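Local coordinates for chitin-binding domain 3 protein (Micromonospora aurantiaca ATCC 27029, PDB 5OPF) that probably cleaves polysaccharides such as cellulose or chitin oxidatively, as a copper-dependent lytic polysaccharide monooxygenase, at residues G73-S77 and G78-A82. Residues are numbered along the deposited sequence; the frame is centred on the assembly and turned at random.
Sequences GRTQS and GRYNA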
loop_
_atom_site.group_PDB
_atom_site.type_symbol
_atom_site.label_atom_id
_atom_site.label_comp_id
_atom_site.label_asym_id
_atom_site.label_seq_id
_atom_site.Cartn_x
_atom_site.Cartn_y
_atom_site.Cartn_z
ATOM N N GLY A 73 -0.028 0.131 11.499
ATOM C CA GLY A 73 -0.072 0.266 12.945
ATOM C C GLY A 73 1.304 0.460 13.543
ATOM O O GLY A 73 1.588 -0.063 14.629
ATOM N N ARG A 74 2.162 1.227 12.867
ATOM C CA ARG A 74 3.527 1.472 13.326
ATOM C C ARG A 74 4.266 0.159 13.562
ATOM O O ARG A 74 5.025 0.003 14.518
ATOM C CB ARG A 74 3.564 2.395 14.548
ATOM C CG ARG A 74 2.872 3.722 14.263
ATOM C CD ARG A 74 3.063 4.751 15.366
ATOM N NE ARG A 74 2.209 5.897 15.105
ATOM C CZ ARG A 74 1.387 6.466 15.977
ATOM N NH1 ARG A 74 1.348 6.067 17.239
ATOM N NH2 ARG A 74 0.589 7.440 15.572
ATOM N N THR A 75 4.074 -0.774 12.636
ATOM C CA THR A 75 4.684 -2.087 12.733
ATOM C C THR A 75 6.211 -2.002 12.716
ATOM O O THR A 75 6.815 -1.030 12.257
ATOM C CB THR A 75 4.166 -2.999 11.618
ATOM O OG1 THR A 75 4.496 -4.347 11.950
ATOM C CG2 THR A 75 4.733 -2.630 10.228
ATOM N N GLN A 76 6.830 -3.053 13.250
ATOM C CA GLN A 76 8.275 -3.235 13.199
ATOM C C GLN A 76 9.019 -2.024 13.743
ATOM O O GLN A 76 9.883 -1.432 13.088
ATOM C CB GLN A 76 8.718 -3.601 11.800
ATOM C CG GLN A 76 8.150 -4.935 11.406
ATOM C CD GLN A 76 8.511 -5.300 10.014
ATOM O OE1 GLN A 76 9.669 -5.169 9.615
ATOM N NE2 GLN A 76 7.527 -5.746 9.237
ATOM N N SER A 77 8.658 -1.664 14.968
ATOM C CA SER A 77 9.350 -0.633 15.720
ATOM C C SER A 77 9.334 0.700 14.997
ATOM O O SER A 77 10.258 1.501 15.139
ATOM C CB SER A 77 10.780 -1.048 16.063
ATOM O OG SER A 77 10.787 -2.256 16.801
ATOM N N GLY A 78 8.289 0.948 14.219
ATOM C CA GLY A 78 8.109 2.244 13.596
ATOM C C GLY A 78 8.822 2.450 12.277
ATOM O O GLY A 78 8.874 3.584 11.796
ATOM N N ARG A 79 9.331 1.384 11.653
ATOM C CA ARG A 79 10.088 1.515 10.414
ATOM C C ARG A 79 9.344 2.325 9.357
ATOM O O ARG A 79 9.966 3.088 8.606
ATOM C CB ARG A 79 10.429 0.122 9.878
ATOM C CG ARG A 79 11.029 0.111 8.481
ATOM C CD ARG A 79 11.565 -1.249 8.108
ATOM N NE ARG A 79 12.836 -1.474 8.791
ATOM C CZ ARG A 79 13.588 -2.564 8.678
ATOM N NH1 ARG A 79 13.193 -3.580 7.923
ATOM N NH2 ARG A 79 14.744 -2.633 9.328
ATOM N N TYR A 80 8.026 2.134 9.255
ATOM C CA TYR A 80 7.213 2.715 8.191
ATOM C C TYR A 80 6.374 3.914 8.649
ATOM O O TYR A 80 5.473 4.344 7.911
ATOM C CB TYR A 80 6.310 1.629 7.569
ATOM C CG TYR A 80 7.076 0.425 7.050
ATOM C CD1 TYR A 80 7.606 0.405 5.766
ATOM C CD2 TYR A 80 7.264 -0.691 7.845
ATOM C CE1 TYR A 80 8.315 -0.689 5.293
ATOM C CE2 TYR A 80 7.962 -1.796 7.386
ATOM C CZ TYR A 80 8.494 -1.787 6.107
ATOM O OH TYR A 80 9.192 -2.892 5.658
ATOM N N ASN A 81 6.678 4.494 9.816
ATOM C CA ASN A 81 5.842 5.554 10.376
ATOM C C ASN A 81 5.696 6.749 9.442
ATOM O O ASN A 81 4.649 7.408 9.441
ATOM C CB ASN A 81 6.416 6.028 11.709
ATOM C CG ASN A 81 6.194 5.039 12.835
ATOM O OD1 ASN A 81 5.655 3.958 12.636
ATOM N ND2 ASN A 81 6.621 5.416 14.032
ATOM N N ALA A 82 6.745 7.087 8.687
ATOM C CA ALA A 82 6.673 8.253 7.810
ATOM C C ALA A 82 5.667 8.084 6.676
ATOM O O ALA A 82 5.295 9.082 6.039
ATOM C CB ALA A 82 8.048 8.587 7.244
HETATM O O HOH W 1 5.965 1.200 10.920
HETATM O O HOH W 2 10.662 -4.652 7.179
#
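R74 and N81 each turn CG anti to their own carbonyl carbon (chi1 -57° and -74°), which brings the N81 amide up against the start of the arginine chain. The two side chains cross at about a right angle. N81 OD1 lies 3.2 Å from R74 CG and about as near to R74 CB, touching aliphatic carbons while the extended arginine carries its guanidinium onward. A water 3.3 Å from N81 OD1 may donate a long bond to it, though it has more acceptors in reach than protons. The same water lies closer to T75 O, at 2.7 Å, and may donate there instead. Its clear donor is Y80 N, from which it accepts at 2.8 Å. With an alanine in place of N81, the R74 methylenes would probably lose their contact with the amide, and the water a possible acceptor.

The backbone between them coils in the left-handed sense, with positive phi at Q76, S77 and G78. G78 N bonds to T75 O at 3.2 Å and only weakly to R74 O, while R79 N donates to Q76 O, also at 3.2 Å. A type I beta turn from G78 to N81 follows.

On the other flank a second water ties three side chains together: it donates to Q76 OE1 and Y80 OH, and accepts from R79 NH1 over 2.8 Å. R79 CG rests over the rim of one face of the Y80 ring, and Q76 NE2 approaches the ring edge. The Q76 side chain lies about 10 Å from the copper.

Q76 NE2 also bonds to G50 O and F52 O, T75 OG1 to F52 O, and Y80 OH to N47 O, fastening this left-handed turn to the chain leading from helix 43-46 into strand 52-54, while A82 packs on helix 32-40.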